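Local coordinates for Tat (Twin-arginine translocation) pathway signal sequence containing protein (Mycobacterium tuberculosis, PDB 5IMU) that is of unknown function, the piece here being the C-terminal part of a predicted Tat-exported mycobacterial protein, with an alpha/beta/alpha sandwich and a helical bundle, at residues Arg26-Ile31 against Pro56-Leu61; Ala169-Val174 against Gly187-Leu192. All blocks are in the same frame, centred on the assembly; numbering follows the deposited sequence.

Contact 1: Arg26-Ile31 against Pro56-Leu61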
loop_
_atom_site.group_PDB
_atom_site.type_symbol
_atom_site.label_atom_id
_atom_site.label_comp_id
_atom_site.label_asym_id
_atom_site.label_seq_id
_atom_site.Cartn_x
_atom_site.Cartn_y
_atom_site.Cartn_z
ATOM N N ARG A 26 0.037 -13.376 4.544
ATOM C CA ARG A 26 -0.437 -14.488 3.730
ATOM C C ARG A 26 -1.020 -14.016 2.402
ATOM O O ARG A 26 -1.050 -14.795 1.445
ATOM C CB ARG A 26 -1.460 -15.333 4.496
ATOM C CG ARG A 26 -2.831 -14.715 4.679
ATOM C CD ARG A 26 -3.793 -15.752 5.250
ATOM N NE ARG A 26 -3.237 -16.406 6.433
ATOM C CZ ARG A 26 -3.434 -15.985 7.678
ATOM N NH1 ARG A 26 -4.182 -14.916 7.906
ATOM N NH2 ARG A 26 -2.884 -16.636 8.696
ATOM N N GLN A 27 -1.459 -12.756 2.317
ATOM C CA GLN A 27 -1.888 -12.202 1.037
ATOM C C GLN A 27 -0.698 -11.883 0.139
ATOM O O GLN A 27 -0.783 -12.038 -1.084
ATOM C CB GLN A 27 -2.729 -10.943 1.252
ATOM C CG GLN A 27 -4.030 -11.172 2.000
ATOM C CD GLN A 27 -4.813 -9.889 2.197
ATOM O OE1 GLN A 27 -5.420 -9.371 1.259
ATOM N NE2 GLN A 27 -4.798 -9.363 3.417
ATOM N N GLU A 28 0.410 -11.428 0.719
ATOM C CA GLU A 28 1.626 -11.125 -0.038
ATOM C C GLU A 28 2.845 -11.472 0.806
ATOM O O GLU A 28 3.422 -10.612 1.485
ATOM C CB GLU A 28 1.660 -9.659 -0.471
ATOM C CG GLU A 28 2.845 -9.354 -1.363
ATOM C CD GLU A 28 2.972 -10.370 -2.483
ATOM O OE1 GLU A 28 2.184 -10.281 -3.447
ATOM O OE2 GLU A 28 3.842 -11.265 -2.394
ATOM N N PRO A 29 3.278 -12.737 0.777
ATOM C CA PRO A 29 4.389 -13.165 1.642
ATOM C C PRO A 29 5.772 -12.837 1.105
ATOM O O PRO A 29 6.757 -13.031 1.830
ATOM C CB PRO A 29 4.184 -14.682 1.733
ATOM C CG PRO A 29 3.544 -15.039 0.424
ATOM C CD PRO A 29 2.673 -13.863 0.044
ATOM N N ARG A 30 5.881 -12.346 -0.126
ATOM C CA ARG A 30 7.181 -12.108 -0.738
ATOM C C ARG A 30 7.859 -10.837 -0.241
ATOM O O ARG A 30 9.008 -10.584 -0.621
ATOM C CB ARG A 30 7.032 -12.059 -2.263
ATOM C CG ARG A 30 6.535 -13.367 -2.869
ATOM C CD ARG A 30 6.277 -13.234 -4.366
ATOM N NE ARG A 30 5.046 -12.502 -4.649
ATOM C CZ ARG A 30 4.603 -12.229 -5.873
ATOM N NH1 ARG A 30 5.295 -12.624 -6.934
ATOM N NH2 ARG A 30 3.470 -11.559 -6.036
ATOM N N ILE A 31 7.195 -10.040 0.598
ATOM C CA ILE A 31 7.774 -8.821 1.147
ATOM C C ILE A 31 7.638 -8.851 2.664
ATOM O O ILE A 31 6.820 -9.583 3.223
ATOM C CB ILE A 31 7.117 -7.549 0.573
ATOM C CG1 ILE A 31 5.654 -7.462 1.009
ATOM C CG2 ILE A 31 7.229 -7.530 -0.945
ATOM C CD1 ILE A 31 4.902 -6.306 0.372
ATOM N N PRO A 56 0.574 -1.955 -1.120
ATOM C CA PRO A 56 0.159 -2.211 -2.495
ATOM C C PRO A 56 -1.333 -2.528 -2.572
ATOM O O PRO A 56 -1.926 -2.997 -1.587
ATOM C CB PRO A 56 1.015 -3.418 -2.912
ATOM C CG PRO A 56 1.382 -4.084 -1.623
ATOM C CD PRO A 56 1.536 -2.965 -0.633
ATOM N N PRO A 57 -1.961 -2.294 -3.726
ATOM C CA PRO A 57 -3.432 -2.391 -3.786
ATOM C C PRO A 57 -3.976 -3.801 -3.630
ATOM O O PRO A 57 -5.128 -3.956 -3.207
ATOM C CB PRO A 57 -3.771 -1.817 -5.172
ATOM C CG PRO A 57 -2.529 -1.130 -5.648
ATOM C CD PRO A 57 -1.385 -1.842 -5.001
ATOM N N HIS A 58 -3.205 -4.835 -3.960
ATOM C CA HIS A 58 -3.754 -6.184 -3.924
ATOM C C HIS A 58 -3.782 -6.779 -2.522
ATOM O O HIS A 58 -4.220 -7.924 -2.363
ATOM C CB HIS A 58 -2.980 -7.105 -4.874
ATOM C CG HIS A 58 -1.572 -7.384 -4.447
ATOM N ND1 HIS A 58 -0.592 -6.414 -4.430
ATOM C CD2 HIS A 58 -0.976 -8.529 -4.038
ATOM C CE1 HIS A 58 0.544 -6.947 -4.018
ATOM N NE2 HIS A 58 0.340 -8.229 -3.774
ATOM N N VAL A 59 -3.344 -6.038 -1.508
ATOM C CA VAL A 59 -3.380 -6.489 -0.122
ATOM C C VAL A 59 -4.529 -5.778 0.579
ATOM O O VAL A 59 -4.567 -4.544 0.627
ATOM C CB VAL A 59 -2.048 -6.217 0.594
ATOM C CG1 VAL A 59 -2.169 -6.547 2.080
ATOM C CG2 VAL A 59 -0.934 -7.025 -0.045
ATOM N N ARG A 60 -5.471 -6.557 1.110
ATOM C CA ARG A 60 -6.564 -6.019 1.908
ATOM C C ARG A 60 -6.140 -5.942 3.369
ATOM O O ARG A 60 -5.465 -6.841 3.879
ATOM C CB ARG A 60 -7.820 -6.883 1.761
ATOM C CG ARG A 60 -8.236 -7.122 0.319
ATOM C CD ARG A 60 -8.622 -5.819 -0.358
ATOM N NE ARG A 60 -9.917 -5.330 0.100
ATOM C CZ ARG A 60 -10.319 -4.067 -0.005
ATOM N NH1 ARG A 60 -9.518 -3.158 -0.546
ATOM N NH2 ARG A 60 -11.517 -3.709 0.436
ATOM N N LEU A 61 -6.544 -4.840 4.047
ATOM C CA LEU A 61 -6.036 -4.508 5.373
ATOM C C LEU A 61 -7.016 -4.914 6.466
ATOM O O LEU A 61 -8.233 -4.772 6.297
ATOM C CB LEU A 61 -5.762 -3.007 5.476
ATOM C CG LEU A 61 -4.643 -2.505 4.566
ATOM C CD1 LEU A 61 -4.583 -0.987 4.558
ATOM C CD2 LEU A 61 -3.311 -3.089 4.996
#

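Contact 2: Ala169-Val174 against Gly187-Leu192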
loop_
_atom_site.group_PDB
_atom_site.type_symbol
_atom_site.label_atom_id
_atom_site.label_comp_id
_atom_site.label_asym_id
_atom_site.label_seq_id
_atom_site.Cartn_x
_atom_site.Cartn_y
_atom_site.Cartn_z
ATOM N N ALA A 169 1.143 -6.988 -14.018
ATOM C CA ALA A 169 2.472 -7.253 -14.559
ATOM C C ALA A 169 3.552 -6.476 -13.811
ATOM O O ALA A 169 4.609 -7.030 -13.491
ATOM C CB ALA A 169 2.502 -6.923 -16.050
ATOM N N VAL A 170 3.317 -5.190 -13.529
ATOM C CA VAL A 170 4.327 -4.434 -12.794
ATOM C C VAL A 170 4.402 -4.911 -11.349
ATOM O O VAL A 170 5.478 -4.893 -10.737
ATOM C CB VAL A 170 4.065 -2.917 -12.879
ATOM C CG1 VAL A 170 2.743 -2.550 -12.224
ATOM C CG2 VAL A 170 5.208 -2.149 -12.233
ATOM N N LYS A 171 3.275 -5.357 -10.785
ATOM C CA LYS A 171 3.303 -5.972 -9.462
ATOM C C LYS A 171 4.271 -7.147 -9.434
ATOM O O LYS A 171 5.102 -7.264 -8.527
ATOM C CB LYS A 171 1.902 -6.431 -9.057
ATOM C CG LYS A 171 1.895 -7.406 -7.877
ATOM C CD LYS A 171 0.478 -7.737 -7.417
ATOM C CE LYS A 171 -0.265 -8.614 -8.416
ATOM N NZ LYS A 171 -0.040 -10.067 -8.166
ATOM N N GLU A 172 4.175 -8.027 -10.432
ATOM C CA GLU A 172 5.043 -9.199 -10.471
ATOM C C GLU A 172 6.483 -8.818 -10.791
ATOM O O GLU A 172 7.420 -9.413 -10.247
ATOM C CB GLU A 172 4.505 -10.207 -11.486
ATOM C CG GLU A 172 3.202 -10.842 -11.046
ATOM C CD GLU A 172 3.336 -11.533 -9.703
ATOM O OE1 GLU A 172 4.093 -12.523 -9.620
ATOM O OE2 GLU A 172 2.712 -11.075 -8.722
ATOM N N SER A 173 6.680 -7.837 -11.672
ATOM C CA SER A 173 8.031 -7.356 -11.948
ATOM C C SER A 173 8.695 -6.840 -10.677
ATOM O O SER A 173 9.844 -7.184 -10.376
ATOM C CB SER A 173 7.991 -6.263 -13.015
ATOM O OG SER A 173 9.290 -5.753 -13.272
ATOM N N VAL A 174 7.973 -6.028 -9.905
ATOM C CA VAL A 174 8.553 -5.413 -8.715
ATOM C C VAL A 174 8.803 -6.458 -7.635
ATOM O O VAL A 174 9.890 -6.520 -7.049
ATOM C CB VAL A 174 7.644 -4.282 -8.204
ATOM C CG1 VAL A 174 8.000 -3.920 -6.771
ATOM C CG2 VAL A 174 7.765 -3.066 -9.100
ATOM N N GLY A 187 6.877 3.459 -8.764
ATOM C CA GLY A 187 6.127 4.650 -9.122
ATOM C C GLY A 187 5.121 4.392 -10.228
ATOM O O GLY A 187 3.984 4.867 -10.168
ATOM N N ASP A 188 5.523 3.632 -11.249
ATOM C CA ASP A 188 4.590 3.248 -12.306
ATOM C C ASP A 188 3.414 2.459 -11.738
ATOM O O ASP A 188 2.257 2.696 -12.103
ATOM C CB ASP A 188 5.318 2.430 -13.372
ATOM C CG ASP A 188 6.255 3.273 -14.218
ATOM O OD1 ASP A 188 6.462 4.460 -13.886
ATOM O OD2 ASP A 188 6.789 2.746 -15.218
ATOM N N TRP A 189 3.703 1.501 -10.854
ATOM C CA TRP A 189 2.659 0.748 -10.164
ATOM C C TRP A 189 1.676 1.683 -9.466
ATOM O O TRP A 189 0.457 1.497 -9.544
ATOM C CB TRP A 189 3.321 -0.207 -9.165
ATOM C CG TRP A 189 2.444 -1.262 -8.553
ATOM C CD1 TRP A 189 1.107 -1.456 -8.754
ATOM C CD2 TRP A 189 2.862 -2.272 -7.627
ATOM N NE1 TRP A 189 0.669 -2.527 -8.008
ATOM C CE2 TRP A 189 1.728 -3.044 -7.308
ATOM C CE3 TRP A 189 4.088 -2.597 -7.037
ATOM C CZ2 TRP A 189 1.784 -4.121 -6.423
ATOM C CZ3 TRP A 189 4.141 -3.665 -6.163
ATOM C CH2 TRP A 189 2.997 -4.415 -5.865
ATOM N N MET A 190 2.198 2.716 -8.796
ATOM C CA MET A 190 1.340 3.648 -8.070
ATOM C C MET A 190 0.454 4.453 -9.017
ATOM O O MET A 190 -0.741 4.634 -8.754
ATOM C CB MET A 190 2.191 4.587 -7.215
ATOM C CG MET A 190 2.896 3.914 -6.047
ATOM S SD MET A 190 4.147 4.978 -5.303
ATOM C CE MET A 190 4.604 4.015 -3.866
ATOM N N LEU A 191 1.024 4.956 -10.117
ATOM C CA LEU A 191 0.236 5.746 -11.060
ATOM C C LEU A 191 -0.857 4.907 -11.712
ATOM O O LEU A 191 -1.992 5.372 -11.873
ATOM C CB LEU A 191 1.141 6.356 -12.130
ATOM C CG LEU A 191 1.708 7.756 -11.884
ATOM C CD1 LEU A 191 2.473 8.236 -13.112
ATOM C CD2 LEU A 191 0.612 8.744 -11.509
ATOM N N LEU A 192 -0.533 3.674 -12.107
ATOM C CA LEU A 192 -1.551 2.800 -12.677
ATOM C C LEU A 192 -2.639 2.484 -11.656
ATOM O O LEU A 192 -3.824 2.407 -12.004
ATOM C CB LEU A 192 -0.909 1.514 -13.194
ATOM C CG LEU A 192 0.147 1.664 -14.292
ATOM C CD1 LEU A 192 0.843 0.336 -14.555
ATOM C CD2 LEU A 192 -0.471 2.210 -15.572
#

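Contact 1: Arg26-Ile31 against Pro56-Leu61
Gln27 lays its terminal amide against the backbone of Arg60 and uses both of its polar atoms there. OE1 of Gln27 accepts from Arg60 N at 2.8 Å, with the donor tilted 32° from the carbonyl plane. NE2 of Gln27 donates a hydrogen bond to Arg60 O at 2.6 Å, in the carbonyl plane and on a lone pair. With both ends of the amide engaged by one residue, its flip state is settled, and NE2 has a second acceptor in Ala23 O, one turn back in helix 6-27. Beyond CG the Gln27 chain is extended (chi2 179°), which carries the amide across to the other segment. The end of the Arg60 side chain leads away, its NH1 forming a salt bridge with Asp111.

Within the DUF5632 region, the last part of helix 6-27 and the type I turn Glu28-Ile31 pack against the connection between strands 44-48 and 65-67, where Pro56-Val59 forms another type I turn. Between the turns, His58 NE2 donates to Glu28 OE1 at 2.8 Å, nearly in the plane of the imidazole and on the anti lone pair of the oxygen; carboxylate and ring planes stand 62° apart. Arg30 holds the same carboxylate side-on from the syn side, somewhat out of the carboxylate plane, NE to Glu28 OE2 at 2.8 Å and NH2 to Glu28 OE1 at 3.2 Å, and its backbone N reaches OE2 as well. Each oxygen of this buried group therefore has two donors, which should favour the ionised form. Beside this bond network, Val59 CG2 packs on Glu28 CB at 3.7 Å. The same methyl sits over the centre of the His58 ring, 4.1 Å above its plane, with Glu28 at the ring's edge.

Contact 2: Ala169-Val174 against Gly187-Leu192
Helices 157-177 and 183-199 run close to antiparallel here, their short segments crossing at -155° with 9.5 Å between axes and Val170 level with Trp189. Trp189 is the main side chain that segment 187-192 puts into the interface. Its CG lies opposite the backbone N (chi1 -168°), and the indole extends to the neighbouring helix, where CA of Lys171 sits over the six-membered ring in a CH-pi contact, 3.8 Å from its centroid and 8° off the normal. The lysine chain then passes obliquely over the rim of the six-membered ring, its CB 3.5 Å from Trp189 CZ2. The two helices form a helical hairpin within the DUF5631 region, joined by a short connection, and helix 203-216 packs on 183-199 through Leu191 and Met190. On the hairpin's inner side, Val170 CG1 rests 3.9 Å from Trp189 CB and also meets Leu192 CD1 at 4.2 Å. Val174 comes in obliquely, its CG1 3.9 Å from Trp189 CZ3. Past the indole, the lysine chain bends at its last two torsions, bringing NZ of Lys171 to Glu172 OE2 at 3.0 Å in a salt bridge. Trp54 meets the Trp189 ring edge-to-face.

Overall arrangement
The two contacts lie in different family regions but touch, their centres about 14 Å apart. Contact 1, partly buried, ties together two loop connections of the alpha/beta part, largely by side-chain hydrogen bonds and charge; contact 2 is a buried helix-helix seam of apolar and CH-pi packing, and its Lys171-Glu172 salt bridge stays within one helix. They share no element of secondary structure, yet residues of each meet across the boundary. Arg30 NH2 makes a salt bridge to Glu172 OE2 at 2.8 Å, giving that carboxylate a second cationic partner beside Lys171. Nearby, His58 packs on the lysine chain, and Pro56 and Pro57 lie against Trp189, so the indole serves both the hairpin and the interface between the two regions.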